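Local coordinates for protein Uly1 (Catenovulum maritimum, PDB 7DRQ) that probably cleaves the algal polysaccharide ulvan, as a calcium-binding lyase of polysaccharide lyase family 24 built on a beta-propeller, at residues 12-17 and 62-67; 57-62 and 76-81; 85-90 and 163-168; 118-123 and 157-162. All coordinates share one frame; numbering follows the deposited sequence.

Contact 1: 12-17 and 62-67; sequences DQALFF and MTWYRG
Q13, A14 and L15 end the N-terminal strand of the beta-propeller, which fills the edge of the last blade beside strand 469-478, and here they meet R66 and its neighbours in the next blade. Q13 and A14 both face R470 as a classic beta bulge. Since the two strand pieces run 73° apart, they pair briefly, through a single beta bridge of A14 with R66. Two nearly straight backbone bonds flank it: G67 N donates to Q13 O at 2.7 Å, and L15 N to Y65 O at 2.8 Å. Q13 O also has R66 CA at 3.4 Å, a CA-H...O contact, and W64 CZ3 at 3.6 Å, where the indole offers its edge near the ring plane. With its CG between the backbone N and the carbonyl carbon (chi1 49°), W64 brings the six-membered ring there, while NE1 bonds to T77 OG1. L15, its CG anti to the backbone N (chi1 175°), rests CD2 on Y65 CB at 3.8 Å and CD1 on G67 CA. The Q13 and R66 chains run alongside one another, with Q13 OE1 3.8 Å from R66 CD, and the guanidinium goes on to salt bridges with D71 and E90. Both hydrogen bonds that directly join the segments are thus main-chain: Q13 O is gripped by one strong N-H bond and a softer CA-H contact, the indole edge beside it, while side chains supply mainly apolar cover.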
loop_
_atom_site.group_PDB
_atom_site.type_symbol
_atom_site.label_atom_id
_atom_site.label_comp_id
_atom_site.label_asym_id
_atom_site.label_seq_id
_atom_site.Cartn_x
_atom_site.Cartn_y
_atom_site.Cartn_z
ATOM N N ASP A 12 -13.077 16.178 9.861
ATOM C CA ASP A 12 -12.555 17.474 9.465
ATOM C C ASP A 12 -11.173 17.716 10.041
ATOM O O ASP A 12 -10.653 18.836 9.944
ATOM C CB ASP A 12 -13.490 18.594 9.925
ATOM C CG ASP A 12 -14.781 18.636 9.148
ATOM O OD1 ASP A 12 -14.736 18.544 7.901
ATOM O OD2 ASP A 12 -15.847 18.756 9.790
ATOM N N GLN A 13 -10.566 16.690 10.646
ATOM C CA GLN A 13 -9.308 16.856 11.362
ATOM C C GLN A 13 -8.228 15.901 10.866
ATOM O O GLN A 13 -7.330 15.542 11.628
ATOM C CB GLN A 13 -9.515 16.660 12.862
ATOM C CG GLN A 13 -10.575 17.541 13.474
ATOM C CD GLN A 13 -10.184 18.003 14.861
ATOM O OE1 GLN A 13 -9.740 17.203 15.684
ATOM N NE2 GLN A 13 -10.335 19.301 15.124
ATOM N N ALA A 14 -8.295 15.474 9.604
ATOM C CA ALA A 14 -7.260 14.592 9.066
ATOM C C ALA A 14 -5.944 15.343 8.905
ATOM O O ALA A 14 -5.913 16.476 8.413
ATOM C CB ALA A 14 -7.693 14.017 7.717
ATOM N N LEU A 15 -4.859 14.709 9.333
ATOM C CA LEU A 15 -3.549 15.353 9.295
ATOM C C LEU A 15 -3.084 15.586 7.861
ATOM O O LEU A 15 -3.209 14.716 6.996
ATOM C CB LEU A 15 -2.527 14.509 10.052
ATOM C CG LEU A 15 -1.072 15.011 10.000
ATOM C CD1 LEU A 15 -0.956 16.380 10.684
ATOM C CD2 LEU A 15 -0.118 14.003 10.648
ATOM N N PHE A 16 -2.532 16.773 7.616
ATOM C CA PHE A 16 -1.969 17.129 6.326
ATOM C C PHE A 16 -0.684 17.908 6.553
ATOM O O PHE A 16 -0.600 18.707 7.489
ATOM C CB PHE A 16 -2.961 17.961 5.514
ATOM C CG PHE A 16 -2.505 18.271 4.122
ATOM C CD1 PHE A 16 -2.720 17.367 3.094
ATOM C CD2 PHE A 16 -1.900 19.486 3.835
ATOM C CE1 PHE A 16 -2.310 17.662 1.797
ATOM C CE2 PHE A 16 -1.486 19.786 2.551
ATOM C CZ PHE A 16 -1.688 18.872 1.528
ATOM N N PHE A 17 0.310 17.672 5.706
ATOM C CA PHE A 17 1.604 18.337 5.835
ATOM C C PHE A 17 1.555 19.620 5.009
ATOM O O PHE A 17 1.801 19.607 3.800
ATOM C CB PHE A 17 2.727 17.407 5.399
ATOM C CG PHE A 17 2.687 16.066 6.074
ATOM C CD1 PHE A 17 2.345 15.964 7.415
ATOM C CD2 PHE A 17 2.992 14.906 5.375
ATOM C CE1 PHE A 17 2.314 14.720 8.044
ATOM C CE2 PHE A 17 2.966 13.661 6.003
ATOM C CZ PHE A 17 2.617 13.575 7.333
HETATM N N MSE A 62 -11.525 2.515 8.449
HETATM C CA MSE A 62 -10.640 3.499 7.828
HETATM C C MSE A 62 -9.657 4.065 8.838
HETATM O O MSE A 62 -10.043 4.441 9.943
HETATM C CB MSE A 62 -11.458 4.628 7.203
HETATM C CG MSE A 62 -12.349 4.158 6.079
HETATM SE SE MSE A 62 -13.598 5.603 5.586
HETATM C CE MSE A 62 -15.016 5.293 6.876
ATOM N N THR A 63 -8.384 4.131 8.457
ATOM C CA THR A 63 -7.347 4.678 9.316
ATOM C C THR A 63 -6.924 6.053 8.819
ATOM O O THR A 63 -7.096 6.397 7.651
ATOM C CB THR A 63 -6.120 3.766 9.371
ATOM O OG1 THR A 63 -5.491 3.736 8.086
ATOM C CG2 THR A 63 -6.512 2.341 9.789
ATOM N N TRP A 64 -6.341 6.825 9.730
ATOM C CA TRP A 64 -5.838 8.160 9.441
ATOM C C TRP A 64 -5.077 8.652 10.660
ATOM O O TRP A 64 -5.347 8.223 11.784
ATOM C CB TRP A 64 -6.980 9.133 9.080
ATOM C CG TRP A 64 -8.171 9.138 10.034
ATOM C CD1 TRP A 64 -9.114 8.153 10.180
ATOM C CD2 TRP A 64 -8.559 10.190 10.924
ATOM N NE1 TRP A 64 -10.057 8.529 11.114
ATOM C CE2 TRP A 64 -9.736 9.769 11.589
ATOM C CE3 TRP A 64 -8.026 11.445 11.234
ATOM C CZ2 TRP A 64 -10.371 10.551 12.544
ATOM C CZ3 TRP A 64 -8.669 12.225 12.177
ATOM C CH2 TRP A 64 -9.830 11.781 12.819
ATOM N N TYR A 65 -4.111 9.532 10.423
ATOM C CA TYR A 65 -3.540 10.354 11.483
ATOM C C TYR A 65 -4.373 11.619 11.631
ATOM O O TYR A 65 -4.834 12.182 10.634
ATOM C CB TYR A 65 -2.101 10.749 11.153
ATOM C CG TYR A 65 -1.113 9.619 11.160
ATOM C CD1 TYR A 65 -0.587 9.138 12.359
ATOM C CD2 TYR A 65 -0.685 9.044 9.966
ATOM C CE1 TYR A 65 0.329 8.106 12.363
ATOM C CE2 TYR A 65 0.227 8.011 9.967
ATOM C CZ TYR A 65 0.733 7.555 11.163
ATOM O OH TYR A 65 1.642 6.532 11.132
ATOM N N ARG A 66 -4.538 12.079 12.872
ATOM C CA ARG A 66 -5.313 13.280 13.173
ATOM C C ARG A 66 -4.406 14.505 13.283
ATOM O O ARG A 66 -3.321 14.437 13.866
ATOM C CB ARG A 66 -6.096 13.091 14.476
ATOM C CG ARG A 66 -6.989 14.288 14.824
ATOM C CD ARG A 66 -7.803 14.015 16.086
ATOM N NE ARG A 66 -6.909 13.918 17.232
ATOM C CZ ARG A 66 -7.228 13.376 18.398
ATOM N NH1 ARG A 66 -8.444 12.883 18.595
ATOM N NH2 ARG A 66 -6.319 13.334 19.364
ATOM N N GLY A 67 -4.856 15.642 12.718
ATOM C CA GLY A 67 -4.086 16.867 12.809
ATOM C C GLY A 67 -4.420 17.658 14.070
ATOM O O GLY A 67 -5.344 17.321 14.810
HETATM O O HOH W 1 -7.428 17.833 16.154
#

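Contact 2: 57-62 and 76-81; sequences KNYVFM and LTRYNT
F61 and R78 pack side by side at the centre of an antiparallel beta hairpin, strands 59-65 and 73-80, in a propeller blade. R78 CG sits over one face of the F61 ring, 4.0 Å from its centroid, a CH-pi contact. The extended first part of the chain sets R78 CD 3.4 Å from Y59 CD1; the bend at chi3 (69°) then turns NE and the guanidinium alongside the tyrosine. Y59 CE1 lies over one face of the guanidinium, near its rim, with the two planes 26° apart, and the charged end reaches A158 O, V160 O and D162. V60, Y79, M62 and T77 occupy the other face of the sheet. There selenomethionine M62 lays CE against Y79 CB at 3.9 Å, while V60 CG2 meets the Y79 ring at its edge, in plane; L474 of strand 469-478 covers this group. Paired backbone bonds link V60 with Y79 and M62 with T77, all at 2.8 Å. At the polar end, where the strands run out, T81 N donates to N58 O at 2.9 Å. N58 ND2 donates a hydrogen bond to N80 OD1 at 3.0 Å, from above the carbonyl plane and not on a lone pair; the same oxygen also accepts from L82 N. N80 ND2 in turn donates to a water 2.8 Å away.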
loop_
_atom_site.group_PDB
_atom_site.type_symbol
_atom_site.label_atom_id
_atom_site.label_comp_id
_atom_site.label_asym_id
_atom_site.label_seq_id
_atom_site.Cartn_x
_atom_site.Cartn_y
_atom_site.Cartn_z
ATOM N N LYS A 57 -18.205 -7.400 6.207
ATOM C CA LYS A 57 -19.656 -7.414 6.372
ATOM C C LYS A 57 -20.209 -6.003 6.182
ATOM O O LYS A 57 -20.001 -5.392 5.126
ATOM C CB LYS A 57 -20.035 -7.994 7.740
ATOM C CG LYS A 57 -19.610 -9.450 7.908
ATOM C CD LYS A 57 -20.133 -10.053 9.201
ATOM C CE LYS A 57 -20.030 -11.574 9.177
ATOM N NZ LYS A 57 -20.416 -12.132 7.846
ATOM N N ASN A 58 -20.876 -5.461 7.200
ATOM C CA ASN A 58 -21.487 -4.138 7.109
ATOM C C ASN A 58 -20.633 -3.031 7.723
ATOM O O ASN A 58 -21.162 -1.971 8.082
ATOM C CB ASN A 58 -22.874 -4.152 7.764
ATOM C CG ASN A 58 -22.841 -4.651 9.196
ATOM O OD1 ASN A 58 -22.662 -5.841 9.444
ATOM N ND2 ASN A 58 -23.016 -3.738 10.152
ATOM N N TYR A 59 -19.324 -3.212 7.793
ATOM C CA TYR A 59 -18.456 -2.243 8.448
ATOM C C TYR A 59 -17.368 -1.797 7.489
ATOM O O TYR A 59 -16.732 -2.632 6.837
ATOM C CB TYR A 59 -17.826 -2.836 9.706
ATOM C CG TYR A 59 -18.820 -3.356 10.709
ATOM C CD1 TYR A 59 -19.524 -2.490 11.535
ATOM C CD2 TYR A 59 -19.040 -4.725 10.842
ATOM C CE1 TYR A 59 -20.438 -2.986 12.477
ATOM C CE2 TYR A 59 -19.937 -5.223 11.764
ATOM C CZ TYR A 59 -20.632 -4.356 12.576
ATOM O OH TYR A 59 -21.523 -4.870 13.493
ATOM N N VAL A 60 -17.148 -0.488 7.410
ATOM C CA VAL A 60 -16.019 0.070 6.672
ATOM C C VAL A 60 -15.019 0.586 7.692
ATOM O O VAL A 60 -15.332 1.507 8.459
ATOM C CB VAL A 60 -16.456 1.201 5.725
ATOM C CG1 VAL A 60 -15.272 1.634 4.863
ATOM C CG2 VAL A 60 -17.607 0.737 4.855
ATOM N N PHE A 61 -13.818 0.012 7.698
ATOM C CA PHE A 61 -12.758 0.423 8.605
ATOM C C PHE A 61 -11.794 1.343 7.869
ATOM O O PHE A 61 -11.327 1.006 6.776
ATOM C CB PHE A 61 -12.017 -0.800 9.149
ATOM C CG PHE A 61 -12.859 -1.659 10.055
ATOM C CD1 PHE A 61 -13.687 -2.639 9.529
ATOM C CD2 PHE A 61 -12.824 -1.481 11.431
ATOM C CE1 PHE A 61 -14.459 -3.428 10.356
ATOM C CE2 PHE A 61 -13.592 -2.274 12.267
ATOM C CZ PHE A 61 -14.413 -3.246 11.728
HETATM N N MSE A 62 -11.525 2.515 8.449
HETATM C CA MSE A 62 -10.640 3.499 7.828
HETATM C C MSE A 62 -9.657 4.065 8.838
HETATM O O MSE A 62 -10.043 4.441 9.943
HETATM C CB MSE A 62 -11.458 4.628 7.203
HETATM C CG MSE A 62 -12.349 4.158 6.079
HETATM SE SE MSE A 62 -13.598 5.603 5.586
HETATM C CE MSE A 62 -15.016 5.293 6.876
ATOM N N LEU A 76 -8.642 5.119 14.190
ATOM C CA LEU A 76 -9.354 4.053 13.500
ATOM C C LEU A 76 -10.843 4.357 13.556
ATOM O O LEU A 76 -11.413 4.460 14.645
ATOM C CB LEU A 76 -9.048 2.686 14.130
ATOM C CG LEU A 76 -9.932 1.552 13.589
ATOM C CD1 LEU A 76 -9.697 1.364 12.089
ATOM C CD2 LEU A 76 -9.700 0.243 14.356
ATOM N N THR A 77 -11.461 4.530 12.389
ATOM C CA THR A 77 -12.884 4.842 12.275
ATOM C C THR A 77 -13.614 3.652 11.675
ATOM O O THR A 77 -13.116 3.012 10.741
ATOM C CB THR A 77 -13.113 6.074 11.390
ATOM O OG1 THR A 77 -12.478 7.216 11.970
ATOM C CG2 THR A 77 -14.619 6.364 11.244
ATOM N N ARG A 78 -14.787 3.344 12.214
ATOM C CA ARG A 78 -15.618 2.280 11.673
ATOM C C ARG A 78 -16.968 2.869 11.310
ATOM O O ARG A 78 -17.660 3.402 12.180
ATOM C CB ARG A 78 -15.784 1.136 12.678
ATOM C CG ARG A 78 -16.548 -0.056 12.102
ATOM C CD ARG A 78 -16.829 -1.106 13.176
ATOM N NE ARG A 78 -17.809 -0.614 14.146
ATOM C CZ ARG A 78 -18.240 -1.303 15.198
ATOM N NH1 ARG A 78 -17.791 -2.543 15.427
ATOM N NH2 ARG A 78 -19.126 -0.757 16.030
ATOM N N TYR A 79 -17.324 2.786 10.031
ATOM C CA TYR A 79 -18.623 3.218 9.528
ATOM C C TYR A 79 -19.520 1.999 9.342
ATOM O O TYR A 79 -19.109 1.003 8.735
ATOM C CB TYR A 79 -18.459 3.976 8.204
ATOM C CG TYR A 79 -19.757 4.200 7.472
ATOM C CD1 TYR A 79 -20.632 5.202 7.869
ATOM C CD2 TYR A 79 -20.120 3.403 6.393
ATOM C CE1 TYR A 79 -21.834 5.408 7.213
ATOM C CE2 TYR A 79 -21.335 3.611 5.720
ATOM C CZ TYR A 79 -22.181 4.614 6.142
ATOM O OH TYR A 79 -23.385 4.813 5.480
ATOM N N ASN A 80 -20.747 2.079 9.859
ATOM C CA ASN A 80 -21.706 0.987 9.759
ATOM C C ASN A 80 -22.626 1.297 8.585
ATOM O O ASN A 80 -23.395 2.261 8.633
ATOM C CB ASN A 80 -22.488 0.822 11.066
ATOM C CG ASN A 80 -23.372 -0.421 11.073
ATOM O OD1 ASN A 80 -23.867 -0.860 10.033
ATOM N ND2 ASN A 80 -23.587 -0.983 12.257
ATOM N N THR A 81 -22.529 0.491 7.525
ATOM C CA THR A 81 -23.328 0.730 6.328
ATOM C C THR A 81 -24.816 0.511 6.572
ATOM O O THR A 81 -25.634 0.979 5.772
ATOM C CB THR A 81 -22.876 -0.183 5.189
ATOM O OG1 THR A 81 -23.104 -1.558 5.549
ATOM C CG2 THR A 81 -21.385 0.023 4.886
HETATM O O HOH W 2 -24.852 -3.427 12.899
#

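Contact 3: 85-90 and 163-168; sequences KSVTIE and NNFTLT
F165 holds its CG anti to the backbone N (chi1 -169°), which carries the ring against strand 86-91; I89, its chain stretched out at chi2 175°, extends CD1 over it. That methyl lies over one face of the ring, 3.7 Å from the centroid, a CH-pi contact offset toward the rim. V87 CG1 comes in obliquely at 3.6 Å from F165 CD2. On the other branch of I89, CG2 touches L167 CD1 at 3.7 Å. The two backbones run almost in the same direction, yet they meet through a water that donates to T88 O at 2.8 Å and to F165 O at 2.7 Å. An alanine at F165 would take away the ring and would probably leave a gap beside I89 CD1 and V87 CG1, weakening the grip of the loop on the strand. F165 centres an inverse gamma turn, and T166 OG1 accepts from T168 N in an ST turn: a tightly turned loop laid against the outermost strand of a beta-propeller blade.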
loop_
_atom_site.group_PDB
_atom_site.type_symbol
_atom_site.label_atom_id
_atom_site.label_comp_id
_atom_site.label_asym_id
_atom_site.label_seq_id
_atom_site.Cartn_x
_atom_site.Cartn_y
_atom_site.Cartn_z
ATOM N N LYS A 85 -23.975 5.218 10.859
ATOM C CA LYS A 85 -23.249 5.824 11.969
ATOM C C LYS A 85 -21.784 5.406 11.962
ATOM O O LYS A 85 -21.427 4.347 11.441
ATOM C CB LYS A 85 -23.880 5.449 13.311
ATOM C CG LYS A 85 -25.397 5.641 13.314
ATOM C CD LYS A 85 -25.795 7.029 13.792
ATOM C CE LYS A 85 -27.208 7.400 13.332
ATOM N NZ LYS A 85 -27.252 7.864 11.904
ATOM N N SER A 86 -20.946 6.247 12.567
ATOM C CA SER A 86 -19.514 6.005 12.654
ATOM C C SER A 86 -19.048 6.179 14.088
ATOM O O SER A 86 -19.622 6.957 14.860
ATOM C CB SER A 86 -18.723 6.955 11.741
ATOM O OG SER A 86 -19.173 6.854 10.400
ATOM N N VAL A 87 -17.995 5.440 14.431
ATOM C CA VAL A 87 -17.335 5.536 15.727
ATOM C C VAL A 87 -15.830 5.485 15.482
ATOM O O VAL A 87 -15.357 4.756 14.602
ATOM C CB VAL A 87 -17.784 4.405 16.683
ATOM C CG1 VAL A 87 -17.668 3.047 16.004
ATOM C CG2 VAL A 87 -16.996 4.438 17.987
ATOM N N THR A 88 -15.080 6.257 16.255
ATOM C CA THR A 88 -13.639 6.366 16.057
ATOM C C THR A 88 -12.903 6.065 17.355
ATOM O O THR A 88 -13.382 6.393 18.444
ATOM C CB THR A 88 -13.288 7.767 15.518
ATOM O OG1 THR A 88 -13.847 7.902 14.205
ATOM C CG2 THR A 88 -11.782 7.982 15.424
ATOM N N ILE A 89 -11.739 5.428 17.227
ATOM C CA ILE A 89 -10.864 5.121 18.355
ATOM C C ILE A 89 -9.582 5.909 18.174
ATOM O O ILE A 89 -8.980 5.877 17.095
ATOM C CB ILE A 89 -10.547 3.619 18.450
ATOM C CG1 ILE A 89 -11.812 2.793 18.721
ATOM C CG2 ILE A 89 -9.491 3.378 19.524
ATOM C CD1 ILE A 89 -11.549 1.271 18.713
ATOM N N GLU A 90 -9.163 6.613 19.222
ATOM C CA GLU A 90 -7.879 7.302 19.233
ATOM C C GLU A 90 -6.836 6.416 19.905
ATOM O O GLU A 90 -7.024 5.984 21.048
ATOM C CB GLU A 90 -7.976 8.642 19.962
ATOM C CG GLU A 90 -6.645 9.352 20.091
ATOM C CD GLU A 90 -6.700 10.529 21.044
ATOM O OE1 GLU A 90 -7.793 11.094 21.224
ATOM O OE2 GLU A 90 -5.647 10.879 21.613
ATOM N N ASN A 163 -20.907 1.745 20.933
ATOM C CA ASN A 163 -20.479 2.228 22.243
ATOM C C ASN A 163 -19.390 1.352 22.849
ATOM O O ASN A 163 -18.690 1.802 23.760
ATOM C CB ASN A 163 -21.661 2.324 23.213
ATOM C CG ASN A 163 -22.287 0.989 23.483
ATOM O OD1 ASN A 163 -22.742 0.311 22.558
ATOM N ND2 ASN A 163 -22.323 0.589 24.756
ATOM N N ASN A 164 -19.239 0.120 22.377
ATOM C CA ASN A 164 -18.180 -0.759 22.859
ATOM C C ASN A 164 -16.946 -0.737 21.966
ATOM O O ASN A 164 -15.958 -1.420 22.275
ATOM C CB ASN A 164 -18.706 -2.194 22.990
ATOM C CG ASN A 164 -19.798 -2.318 24.040
ATOM O OD1 ASN A 164 -20.798 -2.996 23.834
ATOM N ND2 ASN A 164 -19.609 -1.653 25.167
ATOM N N PHE A 165 -16.979 0.018 20.867
ATOM C CA PHE A 165 -15.849 0.082 19.931
ATOM C C PHE A 165 -14.858 1.107 20.471
ATOM O O PHE A 165 -14.840 2.279 20.083
ATOM C CB PHE A 165 -16.323 0.437 18.525
ATOM C CG PHE A 165 -15.268 0.265 17.468
ATOM C CD1 PHE A 165 -14.928 -0.998 17.013
ATOM C CD2 PHE A 165 -14.622 1.360 16.934
ATOM C CE1 PHE A 165 -13.951 -1.165 16.040
ATOM C CE2 PHE A 165 -13.630 1.200 15.947
ATOM C CZ PHE A 165 -13.303 -0.066 15.508
ATOM N N THR A 166 -14.037 0.654 21.414
ATOM C CA THR A 166 -13.113 1.520 22.136
ATOM C C THR A 166 -11.767 0.820 22.258
ATOM O O THR A 166 -11.616 -0.348 21.898
ATOM C CB THR A 166 -13.607 1.856 23.550
ATOM O OG1 THR A 166 -13.468 0.691 24.371
ATOM C CG2 THR A 166 -15.076 2.330 23.564
ATOM N N LEU A 167 -10.800 1.538 22.841
ATOM C CA LEU A 167 -9.486 0.970 23.135
ATOM C C LEU A 167 -9.563 -0.269 24.026
ATOM O O LEU A 167 -8.618 -1.064 24.038
ATOM C CB LEU A 167 -8.623 2.040 23.802
ATOM C CG LEU A 167 -7.175 2.270 23.410
ATOM C CD1 LEU A 167 -6.983 2.167 21.912
ATOM C CD2 LEU A 167 -6.762 3.640 23.929
ATOM N N THR A 168 -10.666 -0.448 24.774
ATOM C CA THR A 168 -10.853 -1.660 25.568
ATOM C C THR A 168 -10.762 -2.918 24.709
ATOM O O THR A 168 -10.378 -3.987 25.206
ATOM C CB THR A 168 -12.206 -1.610 26.291
ATOM O OG1 THR A 168 -12.236 -0.477 27.166
ATOM C CG2 THR A 168 -12.427 -2.860 27.113
HETATM O O HOH W 3 -14.531 4.921 20.566
#

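Contact 4: 118-123 and 157-162; sequences KDETIH and AASVTD
I122 and E120 face A157 and A158 in the close-packed half of this contact, which has no regular strand pairing. I122 CD1 presses on A157 CB at 3.8 Å, and its CG1 lies near A158 CB. Beside them A158 N donates to E120 O at 3.1 Å, in the carbonyl plane, and A158 CB sits 3.5 Å from that same oxygen. The turn offering this carbonyl is braced from behind: D119 OD1 takes both T121 N, as an Asx turn, and T121 OG1 at 2.7 Å, the two arriving from the same face of the carboxylate, while H123 NE2 donates to T121 OG1. The other half is looser and more open to solvent. With CG anti to its own carbonyl carbon (chi1 -72°), E120 stretches outward along the loop, and its OE1 accepts from S159 OG at 2.7 Å on the syn side; OE2 pairs with Y56 OH. An alanine at E120 has no carboxylate to offer, and S159 OG and Y56 OH would probably be left without this mate, the serine hydroxyl free to turn. Beyond S159 the loop leaves segment 118-123. Strand 122-126 is the middle strand of its sheet; A158 packs on I115 of strand 111-115 and on F61 of strand 59-65, so the loop bridges two blades, while D119 OD2 reaches Y233 of strand 225-234.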
loop_
_atom_site.group_PDB
_atom_site.type_symbol
_atom_site.label_atom_id
_atom_site.label_comp_id
_atom_site.label_asym_id
_atom_site.label_seq_id
_atom_site.Cartn_x
_atom_site.Cartn_y
_atom_site.Cartn_z
ATOM N N LYS A 118 -12.242 -14.700 10.146
ATOM C CA LYS A 118 -12.430 -15.899 10.953
ATOM C C LYS A 118 -12.792 -15.549 12.393
ATOM O O LYS A 118 -13.876 -15.898 12.865
ATOM C CB LYS A 118 -11.180 -16.776 10.883
ATOM C CG LYS A 118 -11.055 -17.478 9.538
ATOM C CD LYS A 118 -9.688 -18.115 9.359
ATOM C CE LYS A 118 -9.695 -19.103 8.210
ATOM N NZ LYS A 118 -11.061 -19.264 7.642
ATOM N N ASP A 119 -11.922 -14.826 13.100
ATOM C CA ASP A 119 -12.184 -14.527 14.506
ATOM C C ASP A 119 -12.510 -13.060 14.761
ATOM O O ASP A 119 -12.585 -12.650 15.923
ATOM C CB ASP A 119 -11.008 -14.974 15.386
ATOM C CG ASP A 119 -9.715 -14.218 15.097
ATOM O OD1 ASP A 119 -9.710 -13.285 14.262
ATOM O OD2 ASP A 119 -8.694 -14.563 15.727
ATOM N N GLU A 120 -12.693 -12.263 13.706
ATOM C CA GLU A 120 -13.086 -10.852 13.817
ATOM C C GLU A 120 -12.086 -10.016 14.621
ATOM O O GLU A 120 -12.441 -8.970 15.183
ATOM C CB GLU A 120 -14.497 -10.714 14.401
ATOM C CG GLU A 120 -15.573 -11.138 13.413
ATOM C CD GLU A 120 -16.981 -10.751 13.846
ATOM O OE1 GLU A 120 -17.195 -10.481 15.050
ATOM O OE2 GLU A 120 -17.874 -10.709 12.974
ATOM N N THR A 121 -10.823 -10.446 14.670
ATOM C CA THR A 121 -9.789 -9.579 15.222
ATOM C C THR A 121 -9.477 -8.449 14.247
ATOM O O THR A 121 -9.625 -8.587 13.028
ATOM C CB THR A 121 -8.509 -10.354 15.508
ATOM O OG1 THR A 121 -8.172 -11.123 14.355
ATOM C CG2 THR A 121 -8.666 -11.276 16.740
ATOM N N ILE A 122 -9.057 -7.320 14.804
ATOM C CA ILE A 122 -8.641 -6.151 14.045
ATOM C C ILE A 122 -7.131 -6.040 14.156
ATOM O O ILE A 122 -6.574 -6.194 15.247
ATOM C CB ILE A 122 -9.302 -4.872 14.583
ATOM C CG1 ILE A 122 -10.824 -5.049 14.654
ATOM C CG2 ILE A 122 -8.877 -3.640 13.748
ATOM C CD1 ILE A 122 -11.516 -3.993 15.504
ATOM N N HIS A 123 -6.474 -5.758 13.038
ATOM C CA HIS A 123 -5.019 -5.649 13.001
ATOM C C HIS A 123 -4.605 -4.311 12.415
ATOM O O HIS A 123 -5.141 -3.892 11.383
ATOM C CB HIS A 123 -4.438 -6.805 12.200
ATOM C CG HIS A 123 -4.904 -8.129 12.704
ATOM N ND1 HIS A 123 -4.210 -8.840 13.657
ATOM C CD2 HIS A 123 -6.041 -8.826 12.464
ATOM C CE1 HIS A 123 -4.877 -9.939 13.955
ATOM N NE2 HIS A 123 -5.989 -9.961 13.242
ATOM N N ALA A 157 -13.893 -8.231 18.098
ATOM C CA ALA A 157 -13.920 -6.772 18.225
ATOM C C ALA A 157 -14.531 -6.101 17.008
ATOM O O ALA A 157 -15.128 -5.021 17.139
ATOM C CB ALA A 157 -12.514 -6.222 18.450
ATOM N N ALA A 158 -14.402 -6.710 15.826
ATOM C CA ALA A 158 -14.851 -6.035 14.606
ATOM C C ALA A 158 -16.335 -5.711 14.644
ATOM O O ALA A 158 -16.774 -4.750 13.999
ATOM C CB ALA A 158 -14.559 -6.892 13.377
ATOM N N SER A 159 -17.122 -6.498 15.369
ATOM C CA SER A 159 -18.573 -6.376 15.309
ATOM C C SER A 159 -19.206 -5.965 16.634
ATOM O O SER A 159 -20.425 -6.096 16.785
ATOM C CB SER A 159 -19.196 -7.691 14.816
ATOM O OG SER A 159 -19.085 -8.711 15.797
ATOM N N VAL A 160 -18.428 -5.458 17.599
ATOM C CA VAL A 160 -19.074 -4.946 18.807
ATOM C C VAL A 160 -19.916 -3.723 18.436
ATOM O O VAL A 160 -19.749 -3.123 17.372
ATOM C CB VAL A 160 -18.064 -4.601 19.914
ATOM C CG1 VAL A 160 -17.274 -5.850 20.323
ATOM C CG2 VAL A 160 -17.122 -3.475 19.475
ATOM N N THR A 161 -20.852 -3.371 19.319
ATOM C CA THR A 161 -21.651 -2.172 19.088
ATOM C C THR A 161 -20.770 -0.929 19.137
ATOM O O THR A 161 -19.655 -0.947 19.661
ATOM C CB THR A 161 -22.767 -2.046 20.134
ATOM O OG1 THR A 161 -22.182 -2.018 21.441
ATOM C CG2 THR A 161 -23.734 -3.223 20.040
ATOM N N ASP A 162 -21.292 0.171 18.579
ATOM C CA ASP A 162 -20.528 1.416 18.534
ATOM C C ASP A 162 -20.040 1.828 19.917
ATOM O O ASP A 162 -18.887 2.249 20.077
ATOM C CB ASP A 162 -21.369 2.544 17.928
ATOM C CG ASP A 162 -21.541 2.420 16.430
ATOM O OD1 ASP A 162 -20.926 1.523 15.825
ATOM O OD2 ASP A 162 -22.295 3.243 15.845
#

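Overall arrangement
From the N terminus, contact 1 closes first, bringing residues 62-67 back to the end of the first strand and so tying the last blade to the next one. Contact 2 opens before that loop is finished and closes after it: the two cross, share M62, and use the same strand 59-65. Next along the chain, strand 86-91 pairs with strand 73-80 and opens contact 3, the longest of the four loops. Contact 4 opens and closes within it, so residues 157-168 fasten first to the turn leading into strand 122-126, then to strand 86-91. Contacts 2, 3 and 4 thus converge around one blade and its covering loop.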